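Local coordinates for protein ORF59 (Human herpesvirus 8, PDB 3HSL) that acts as the polymerase accessory subunit in viral lytic DNA replication, raising the processivity of the viral DNA polymerase, probably as a sliding clamp, at residues I31-Q41 with S52-L63; F86-F97 with T144-I155. One frame throughout, in Å; residues are numbered along the deposited sequence.

Contact 1: I31-Q41 with S52-L63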
loop_
_atom_site.group_PDB
_atom_site.type_symbol
_atom_site.label_atom_id
_atom_site.label_comp_id
_atom_site.label_asym_id
_atom_site.label_seq_id
_atom_site.Cartn_x
_atom_site.Cartn_y
_atom_site.Cartn_z
ATOM N N ILE A 31 -12.460 6.214 -5.694
ATOM C CA ILE A 31 -11.883 7.483 -5.246
ATOM C C ILE A 31 -10.704 7.329 -4.311
ATOM O O ILE A 31 -10.152 8.323 -3.860
ATOM C CB ILE A 31 -12.932 8.365 -4.510
ATOM C CG1 ILE A 31 -13.307 7.763 -3.148
ATOM C CG2 ILE A 31 -14.172 8.614 -5.398
ATOM C CD1 ILE A 31 -14.215 8.671 -2.254
ATOM N N LYS A 32 -10.323 6.086 -4.029
ATOM C CA LYS A 32 -9.252 5.802 -3.064
ATOM C C LYS A 32 -7.910 6.508 -3.161
ATOM O O LYS A 32 -7.353 6.881 -2.128
ATOM C CB LYS A 32 -9.055 4.294 -2.853
ATOM C CG LYS A 32 -8.464 3.558 -3.994
ATOM C CD LYS A 32 -8.353 2.087 -3.692
ATOM C CE LYS A 32 -7.713 1.371 -4.860
ATOM N NZ LYS A 32 -7.691 -0.091 -4.609
ATOM N N SER A 33 -7.378 6.706 -4.361
ATOM C CA SER A 33 -6.066 7.367 -4.454
ATOM C C SER A 33 -6.235 8.842 -4.111
ATOM O O SER A 33 -5.366 9.439 -3.469
ATOM C CB SER A 33 -5.412 7.181 -5.821
ATOM O OG SER A 33 -6.145 7.894 -6.794
ATOM N N ALA A 34 -7.356 9.424 -4.539
ATOM C CA ALA A 34 -7.657 10.819 -4.231
ATOM C C ALA A 34 -7.893 11.044 -2.740
ATOM O O ALA A 34 -7.583 12.106 -2.223
ATOM C CB ALA A 34 -8.863 11.283 -5.007
ATOM N N THR A 35 -8.439 10.056 -2.045
ATOM C CA THR A 35 -8.721 10.212 -0.630
ATOM C C THR A 35 -7.664 9.630 0.323
ATOM O O THR A 35 -7.769 9.800 1.551
ATOM C CB THR A 35 -10.084 9.605 -0.269
ATOM O OG1 THR A 35 -10.094 8.240 -0.676
ATOM C CG2 THR A 35 -11.233 10.348 -0.962
ATOM N N LYS A 36 -6.650 8.954 -0.210
ATOM C CA LYS A 36 -5.646 8.366 0.663
ATOM C C LYS A 36 -5.113 9.404 1.672
ATOM O O LYS A 36 -5.005 9.125 2.862
ATOM C CB LYS A 36 -4.520 7.736 -0.156
ATOM C CG LYS A 36 -3.575 6.890 0.667
ATOM C CD LYS A 36 -2.489 6.297 -0.193
ATOM C CE LYS A 36 -1.509 5.458 0.632
ATOM N NZ LYS A 36 -0.437 4.928 -0.269
ATOM N N THR A 37 -4.791 10.591 1.164
ATOM C CA THR A 37 -4.281 11.741 1.910
ATOM C C THR A 37 -5.384 12.623 2.468
ATOM O O THR A 37 -5.132 13.752 2.908
ATOM C CB THR A 37 -3.533 12.632 0.929
ATOM O OG1 THR A 37 -2.323 11.974 0.563
ATOM C CG2 THR A 37 -3.182 13.993 1.561
ATOM N N GLY A 38 -6.608 12.113 2.451
ATOM C CA GLY A 38 -7.728 12.887 2.910
ATOM C C GLY A 38 -7.956 12.965 4.389
ATOM O O GLY A 38 -7.094 12.599 5.206
ATOM N N VAL A 39 -9.153 13.453 4.714
ATOM C CA VAL A 39 -9.603 13.633 6.077
ATOM C C VAL A 39 -10.875 12.845 6.271
ATOM O O VAL A 39 -11.754 12.895 5.423
ATOM C CB VAL A 39 -9.906 15.121 6.328
ATOM C CG1 VAL A 39 -10.542 15.334 7.681
ATOM C CG2 VAL A 39 -8.626 15.951 6.206
ATOM N N VAL A 40 -10.974 12.115 7.380
ATOM C CA VAL A 40 -12.177 11.356 7.687
ATOM C C VAL A 40 -12.938 12.150 8.741
ATOM O O VAL A 40 -12.320 12.730 9.658
ATOM C CB VAL A 40 -11.880 9.949 8.258
ATOM C CG1 VAL A 40 -13.198 9.200 8.533
ATOM C CG2 VAL A 40 -11.035 9.137 7.306
ATOM N N GLN A 41 -14.268 12.179 8.618
ATOM C CA GLN A 41 -15.099 12.904 9.558
ATOM C C GLN A 41 -16.308 12.129 10.032
ATOM O O GLN A 41 -16.903 11.332 9.272
ATOM C CB GLN A 41 -15.644 14.174 8.906
ATOM C CG GLN A 41 -14.606 15.165 8.454
ATOM C CD GLN A 41 -15.202 16.345 7.720
ATOM O OE1 GLN A 41 -16.176 16.210 6.969
ATOM N NE2 GLN A 41 -14.611 17.518 7.931
ATOM N N SER A 52 -17.961 10.632 6.577
ATOM C CA SER A 52 -17.542 11.210 5.309
ATOM C C SER A 52 -16.057 11.379 5.183
ATOM O O SER A 52 -15.357 11.478 6.187
ATOM C CB SER A 52 -18.326 12.470 4.970
ATOM O OG SER A 52 -18.479 13.287 6.096
ATOM N N VAL A 53 -15.592 11.402 3.936
ATOM C CA VAL A 53 -14.177 11.553 3.616
ATOM C C VAL A 53 -14.011 12.722 2.676
ATOM O O VAL A 53 -14.762 12.850 1.700
ATOM C CB VAL A 53 -13.643 10.370 2.805
ATOM C CG1 VAL A 53 -12.122 10.450 2.771
ATOM C CG2 VAL A 53 -14.076 9.059 3.399
ATOM N N LEU A 54 -13.039 13.565 2.960
ATOM C CA LEU A 54 -12.727 14.722 2.124
ATOM C C LEU A 54 -11.237 14.693 1.696
ATOM O O LEU A 54 -10.435 13.979 2.280
ATOM C CB LEU A 54 -13.079 16.032 2.855
ATOM C CG LEU A 54 -14.554 16.479 3.064
ATOM C CD1 LEU A 54 -15.538 15.411 3.614
ATOM C CD2 LEU A 54 -14.639 17.778 3.903
ATOM N N SER A 55 -10.867 15.459 0.680
ATOM C CA SER A 55 -9.485 15.547 0.231
ATOM C C SER A 55 -9.438 16.521 -0.918
ATOM O O SER A 55 -10.392 16.638 -1.679
ATOM C CB SER A 55 -8.922 14.200 -0.234
ATOM O OG SER A 55 -9.535 13.764 -1.435
ATOM N N SER A 56 -8.321 17.224 -1.042
ATOM C CA SER A 56 -8.150 18.168 -2.126
ATOM C C SER A 56 -8.054 17.382 -3.432
ATOM O O SER A 56 -7.787 16.181 -3.420
ATOM C CB SER A 56 -6.896 18.994 -1.901
ATOM O OG SER A 56 -5.822 18.110 -1.751
ATOM N N VAL A 57 -8.277 18.056 -4.551
ATOM C CA VAL A 57 -8.226 17.405 -5.851
ATOM C C VAL A 57 -7.597 18.402 -6.797
ATOM O O VAL A 57 -8.223 19.397 -7.182
ATOM C CB VAL A 57 -9.644 17.003 -6.342
ATOM C CG1 VAL A 57 -9.579 16.334 -7.659
ATOM C CG2 VAL A 57 -10.282 16.067 -5.386
ATOM N N GLY A 58 -6.354 18.138 -7.173
ATOM C CA GLY A 58 -5.646 19.047 -8.057
ATOM C C GLY A 58 -5.355 20.320 -7.293
ATOM O O GLY A 58 -5.353 20.318 -6.064
ATOM N N THR A 59 -5.113 21.416 -8.002
ATOM C CA THR A 59 -4.786 22.659 -7.305
ATOM C C THR A 59 -5.913 23.317 -6.480
ATOM O O THR A 59 -5.650 23.777 -5.367
ATOM C CB THR A 59 -4.072 23.683 -8.215
ATOM O OG1 THR A 59 -4.914 24.012 -9.325
ATOM C CG2 THR A 59 -2.738 23.112 -8.731
ATOM N N ALA A 60 -7.143 23.372 -6.987
ATOM C CA ALA A 60 -8.215 24.020 -6.217
ATOM C C ALA A 60 -9.573 23.324 -6.291
ATOM O O ALA A 60 -10.548 23.851 -6.833
ATOM C CB ALA A 60 -8.332 25.499 -6.606
ATOM N N GLY A 61 -9.623 22.126 -5.735
ATOM C CA GLY A 61 -10.847 21.329 -5.715
ATOM C C GLY A 61 -10.937 20.568 -4.418
ATOM O O GLY A 61 -9.917 20.259 -3.794
ATOM N N VAL A 62 -12.164 20.268 -4.006
ATOM C CA VAL A 62 -12.360 19.516 -2.771
ATOM C C VAL A 62 -13.351 18.379 -2.926
ATOM O O VAL A 62 -14.539 18.602 -3.138
ATOM C CB VAL A 62 -12.826 20.388 -1.585
ATOM C CG1 VAL A 62 -12.868 19.525 -0.343
ATOM C CG2 VAL A 62 -11.876 21.560 -1.330
ATOM N N LEU A 63 -12.867 17.153 -2.816
ATOM C CA LEU A 63 -13.756 16.013 -2.916
ATOM C C LEU A 63 -14.434 15.730 -1.592
ATOM O O LEU A 63 -13.851 15.947 -0.527
ATOM C CB LEU A 63 -13.011 14.784 -3.443
ATOM C CG LEU A 63 -13.786 13.470 -3.534
ATOM C CD1 LEU A 63 -13.321 12.591 -4.660
ATOM C CD2 LEU A 63 -13.781 12.734 -2.186
HETATM O O HOH W 1 -5.800 16.492 1.247
#
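Val39, Val40 and Gln41 pair with Leu54, Val53 and Ser52 in an antiparallel beta hairpin of a DNA-clamp-family fold, with the end of helix 18-35 laid against it. Val39 and Leu54 form a hydrogen-bonded pair: Val39 N reaches Leu54 O at 2.8 Å, and Leu54 N returns a bond to Val39 O. Gln41 with Ser52 is a second hydrogen-bonded pair, and the non-hydrogen-bonded pair Val40-Val53 lies between the two. Gln41 crosses Leu54 at about a right angle, its OE1 3.5 Å from Leu54 CD1. Ser52 OG turns to His43 for its hydrogen bond.

The helix packs against the face that carries Val40 and Val53, opposite Gln41 and Leu54. Thr35 CG2 lies 3.7 Å from Leu63 CD2 and 3.8 Å from Val53 CG1. Ile31 CD1 also touches Leu63. CG2 of Thr35 stands anti to the carbonyl carbon, which leaves OG1 (chi1 56°) to bond back to Ile31 O. Leu263 of helix 254-263 packs on Ala34 and Leu63.

A type I turn from Thr35 to Gly38 joins helix to strand. Gly38 CA comes 3.6 Å from Ser55 CB. Ser55 OG donates to Ala34 O at 2.7 Å, arriving from above the carbonyl plane.

Contact 2: F86-F97 with T144-I155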
loop_
_atom_site.group_PDB
_atom_site.type_symbol
_atom_site.label_atom_id
_atom_site.label_comp_id
_atom_site.label_asym_id
_atom_site.label_seq_id
_atom_site.Cartn_x
_atom_site.Cartn_y
_atom_site.Cartn_z
ATOM N N PHE A 86 -16.041 15.317 14.486
ATOM C CA PHE A 86 -14.671 14.835 14.675
ATOM C C PHE A 86 -14.008 14.728 13.318
ATOM O O PHE A 86 -14.494 14.031 12.438
ATOM C CB PHE A 86 -14.656 13.513 15.430
ATOM C CG PHE A 86 -15.266 13.603 16.788
ATOM C CD1 PHE A 86 -14.555 14.188 17.845
ATOM C CD2 PHE A 86 -16.542 13.109 17.026
ATOM C CE1 PHE A 86 -15.108 14.285 19.132
ATOM C CE2 PHE A 86 -17.109 13.199 18.313
ATOM C CZ PHE A 86 -16.386 13.789 19.365
ATOM N N SER A 87 -12.889 15.428 13.159
ATOM C CA SER A 87 -12.184 15.497 11.876
ATOM C C SER A 87 -10.674 15.169 11.948
ATOM O O SER A 87 -9.888 15.951 12.490
ATOM C CB SER A 87 -12.429 16.893 11.321
ATOM O OG SER A 87 -11.853 17.056 10.059
ATOM N N PHE A 88 -10.293 14.015 11.397
ATOM C CA PHE A 88 -8.900 13.522 11.411
ATOM C C PHE A 88 -8.436 13.033 10.047
ATOM O O PHE A 88 -9.250 12.838 9.141
ATOM C CB PHE A 88 -8.775 12.403 12.437
ATOM C CG PHE A 88 -9.795 11.335 12.266
ATOM C CD1 PHE A 88 -9.489 10.165 11.590
ATOM C CD2 PHE A 88 -11.084 11.502 12.784
ATOM C CE1 PHE A 88 -10.458 9.151 11.426
ATOM C CE2 PHE A 88 -12.060 10.507 12.632
ATOM C CZ PHE A 88 -11.741 9.326 11.948
ATOM N N ARG A 89 -7.135 12.828 9.885
ATOM C CA ARG A 89 -6.620 12.392 8.587
ATOM C C ARG A 89 -6.800 10.892 8.450
ATOM O O ARG A 89 -6.580 10.197 9.447
ATOM C CB ARG A 89 -5.165 12.862 8.432
ATOM C CG ARG A 89 -4.280 12.498 9.589
ATOM C CD ARG A 89 -2.850 13.047 9.517
ATOM N NE ARG A 89 -2.768 14.507 9.583
ATOM C CZ ARG A 89 -1.636 15.204 9.798
ATOM N NH1 ARG A 89 -0.470 14.582 9.978
ATOM N NH2 ARG A 89 -1.659 16.536 9.842
ATOM N N ASN A 90 -7.198 10.353 7.278
ATOM C CA ASN A 90 -7.303 8.876 7.274
ATOM C C ASN A 90 -5.995 8.135 7.261
ATOM O O ASN A 90 -5.947 6.980 7.642
ATOM C CB ASN A 90 -8.408 8.177 6.420
ATOM C CG ASN A 90 -8.266 8.407 4.968
ATOM O OD1 ASN A 90 -7.665 9.383 4.575
ATOM N ND2 ASN A 90 -8.821 7.517 4.153
ATOM N N THR A 91 -4.937 8.798 6.825
ATOM C CA THR A 91 -3.616 8.189 6.876
ATOM C C THR A 91 -2.741 9.041 7.813
ATOM O O THR A 91 -2.181 10.058 7.406
ATOM C CB THR A 91 -2.928 8.022 5.495
ATOM O OG1 THR A 91 -3.801 7.333 4.582
ATOM C CG2 THR A 91 -1.625 7.242 5.669
ATOM N N SER A 92 -2.635 8.611 9.068
ATOM C CA SER A 92 -1.840 9.281 10.100
ATOM C C SER A 92 -0.430 9.386 9.569
ATOM O O SER A 92 -0.025 8.521 8.808
ATOM C CB SER A 92 -1.828 8.406 11.338
ATOM O OG SER A 92 -3.146 8.027 11.701
ATOM N N VAL A 93 0.334 10.410 9.942
ATOM C CA VAL A 93 1.698 10.481 9.389
ATOM C C VAL A 93 2.551 9.344 9.923
ATOM O O VAL A 93 2.403 8.934 11.078
ATOM C CB VAL A 93 2.413 11.911 9.449
ATOM C CG1 VAL A 93 3.889 11.846 8.977
ATOM C CG2 VAL A 93 1.647 12.946 8.596
ATOM N N GLY A 94 3.430 8.854 9.046
ATOM C CA GLY A 94 4.347 7.755 9.328
ATOM C C GLY A 94 3.693 6.401 9.172
ATOM O O GLY A 94 4.353 5.415 8.825
ATOM N N SER A 95 2.390 6.361 9.428
ATOM C CA SER A 95 1.618 5.115 9.361
ATOM C C SER A 95 1.342 4.459 8.034
ATOM O O SER A 95 1.487 5.011 6.942
ATOM C CB SER A 95 0.256 5.201 10.101
ATOM O OG SER A 95 0.401 5.143 11.505
ATOM N N GLY A 96 0.928 3.225 8.237
ATOM C CA GLY A 96 0.506 2.295 7.244
ATOM C C GLY A 96 -0.827 1.916 7.861
ATOM O O GLY A 96 -1.040 0.768 8.331
ATOM N N PHE A 97 -1.713 2.916 7.867
ATOM C CA PHE A 97 -3.070 2.763 8.327
ATOM C C PHE A 97 -3.927 3.823 7.642
ATOM O O PHE A 97 -3.707 5.021 7.804
ATOM C CB PHE A 97 -3.265 2.763 9.835
ATOM C CG PHE A 97 -4.660 2.340 10.223
ATOM C CD1 PHE A 97 -4.965 0.990 10.401
ATOM C CD2 PHE A 97 -5.670 3.277 10.402
ATOM C CE1 PHE A 97 -6.261 0.588 10.757
ATOM C CE2 PHE A 97 -6.952 2.895 10.754
ATOM C CZ PHE A 97 -7.254 1.551 10.932
ATOM N N THR A 144 -6.921 -5.134 14.403
ATOM C CA THR A 144 -6.006 -3.997 14.398
ATOM C C THR A 144 -6.623 -2.897 15.253
ATOM O O THR A 144 -7.826 -2.625 15.148
ATOM C CB THR A 144 -5.795 -3.423 12.993
ATOM O OG1 THR A 144 -5.143 -4.391 12.142
ATOM C CG2 THR A 144 -4.942 -2.158 13.066
ATOM N N VAL A 145 -5.826 -2.262 16.104
ATOM C CA VAL A 145 -6.331 -1.141 16.916
ATOM C C VAL A 145 -5.388 0.046 16.702
ATOM O O VAL A 145 -4.267 0.071 17.223
ATOM C CB VAL A 145 -6.518 -1.477 18.407
ATOM C CG1 VAL A 145 -6.905 -0.232 19.183
ATOM C CG2 VAL A 145 -7.567 -2.575 18.579
ATOM N N HIS A 146 -5.865 1.017 15.927
ATOM C CA HIS A 146 -5.083 2.195 15.600
ATOM C C HIS A 146 -5.558 3.426 16.360
ATOM O O HIS A 146 -6.728 3.806 16.255
ATOM C CB HIS A 146 -5.156 2.459 14.091
ATOM C CG HIS A 146 -4.266 3.563 13.628
ATOM N ND1 HIS A 146 -2.904 3.406 13.487
ATOM C CD2 HIS A 146 -4.535 4.839 13.272
ATOM C CE1 HIS A 146 -2.369 4.537 13.064
ATOM N NE2 HIS A 146 -3.337 5.424 12.925
ATOM N N LYS A 147 -4.647 4.033 17.117
ATOM C CA LYS A 147 -4.932 5.241 17.873
ATOM C C LYS A 147 -4.263 6.387 17.165
ATOM O O LYS A 147 -3.163 6.232 16.620
ATOM C CB LYS A 147 -4.399 5.161 19.307
ATOM C CG LYS A 147 -5.056 4.065 20.116
ATOM C CD LYS A 147 -4.611 4.005 21.569
ATOM C CE LYS A 147 -5.312 2.832 22.275
ATOM N NZ LYS A 147 -5.014 2.791 23.731
ATOM N N SER A 148 -4.918 7.545 17.166
ATOM C CA SER A 148 -4.332 8.714 16.536
ATOM C C SER A 148 -4.921 10.009 17.092
ATOM O O SER A 148 -5.730 9.970 18.015
ATOM C CB SER A 148 -4.474 8.636 15.027
ATOM O OG SER A 148 -3.660 9.632 14.433
ATOM N N VAL A 149 -4.516 11.145 16.529
ATOM C CA VAL A 149 -5.001 12.452 16.966
ATOM C C VAL A 149 -6.085 13.048 16.062
ATOM O O VAL A 149 -6.007 12.954 14.832
ATOM C CB VAL A 149 -3.828 13.473 17.078
ATOM C CG1 VAL A 149 -4.311 14.825 17.596
ATOM C CG2 VAL A 149 -2.757 12.953 18.016
ATOM N N VAL A 150 -7.099 13.658 16.676
ATOM C CA VAL A 150 -8.158 14.350 15.931
ATOM C C VAL A 150 -7.563 15.763 15.765
ATOM O O VAL A 150 -7.603 16.560 16.694
ATOM C CB VAL A 150 -9.475 14.415 16.728
ATOM C CG1 VAL A 150 -10.518 15.262 15.994
ATOM C CG2 VAL A 150 -10.007 13.013 17.010
ATOM N N ASP A 151 -7.015 16.070 14.591
ATOM C CA ASP A 151 -6.343 17.356 14.375
ATOM C C ASP A 151 -6.755 18.180 13.152
ATOM O O ASP A 151 -6.085 19.156 12.833
ATOM C CB ASP A 151 -4.841 17.092 14.246
ATOM C CG ASP A 151 -4.494 16.269 12.983
ATOM O OD1 ASP A 151 -5.345 15.486 12.476
ATOM O OD2 ASP A 151 -3.353 16.405 12.492
ATOM N N GLN A 152 -7.835 17.794 12.475
ATOM C CA GLN A 152 -8.300 18.525 11.296
ATOM C C GLN A 152 -9.586 19.293 11.589
ATOM O O GLN A 152 -10.503 19.294 10.770
ATOM C CB GLN A 152 -8.519 17.569 10.107
ATOM C CG GLN A 152 -7.300 16.722 9.722
ATOM C CD GLN A 152 -6.085 17.552 9.357
ATOM O OE1 GLN A 152 -5.049 17.439 10.004
ATOM N NE2 GLN A 152 -6.205 18.393 8.335
ATOM N N LYS A 153 -9.651 19.943 12.751
ATOM C CA LYS A 153 -10.846 20.702 13.145
ATOM C C LYS A 153 -11.206 21.828 12.188
ATOM O O LYS A 153 -12.348 22.262 12.174
ATOM C CB LYS A 153 -10.750 21.253 14.574
ATOM C CG LYS A 153 -9.607 22.222 14.817
ATOM C CD LYS A 153 -9.653 22.813 16.217
ATOM C CE LYS A 153 -8.432 23.649 16.449
ATOM N NZ LYS A 153 -8.427 24.342 17.757
ATOM N N GLY A 154 -10.236 22.291 11.398
ATOM C CA GLY A 154 -10.440 23.371 10.436
ATOM C C GLY A 154 -11.315 23.011 9.243
ATOM O O GLY A 154 -11.984 23.880 8.678
ATOM N N ILE A 155 -11.307 21.733 8.864
ATOM C CA ILE A 155 -12.084 21.225 7.729
ATOM C C ILE A 155 -13.483 20.917 8.223
ATOM O O ILE A 155 -13.683 19.964 8.983
ATOM C CB ILE A 155 -11.515 19.892 7.192
ATOM C CG1 ILE A 155 -9.979 19.906 7.091
ATOM C CG2 ILE A 155 -12.214 19.481 5.899
ATOM C CD1 ILE A 155 -9.428 20.896 6.135
#
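The rings of Phe97 and His146 form an offset stack, with centroids 4.4 Å apart and planes at 14°. The two side chains run past each other in opposite directions. His146 CB therefore sits over the centre of the Phe97 ring, 3.6 Å from its centroid, and Phe97 CB lies over the same face of the imidazole that meets Phe97 CD2. With CG anti to the backbone N in both (chi1 -169° for Phe97, -174° for His146), the side chains extend from opposite segments and lie alongside each other. Thr144 CG2 approaches Phe97 CE1 obliquely.

Ser92 and Ser95 bring their hydroxyls to the imidazole edge. Ser92 OG is hydrogen-bonded to His146 NE2 at 2.9 Å and to Ser148 OG at 3.2 Å. His146 ND1 bonds to Thr144 OG1 of the second subunit. The ring is thus held at both nitrogens, which should fix its rotation.

Farther along, Asp151 OD2 lies over one face of the Arg89 guanidinium, 3.1 Å from Arg89 NH2. It is a salt bridge of charges alone, as no N-H points at the oxygen. Beyond it Ser87 grips Gln152 twice: Gln152 N donates to Ser87 O at 2.8 Å, and the Ser87 hydroxyl OG donates to Gln152 O. That carbonyl also takes Ile155 N from its opposite face, closing a type I turn. Val150 CG1 packs on Ser87 O.

Strand 83-89 pairs with strand 39-43 on its other side. Phe115 of strand 108-116 packs on Phe86, Phe88 and Val150, while His99 of helix 99-103 meets Phe88 and Phe97 edge-to-face. Strand 143-149 pairs with strand 130-137, and its residues Thr144 to Lys147 pair antiparallel with a strand of the second subunit, so the sheet runs on across the interface.

In the fold
Contact 1 closes along the chain before contact 2 opens, and their centres are about 14 Å apart. They meet where strands 39-43 and 83-89 are neighbours, with a probable hydrogen bond from Val40 N to Phe88 O. A second hydrogen bond runs from Thr91 OG1 to Lys36 O. Contact 1 lies deeper, its centre about 8 Å from the centre of the chain, against about 19 Å for contact 2. In space, strand 83-89 and the loop after it bridge from the hairpin to strand 143-149, an outer strand within this chain of the five-stranded antiparallel sheet. That edge pairs with the second subunit, so the contacts span from the buried hairpin to the subunit interface of a probable sliding clamp.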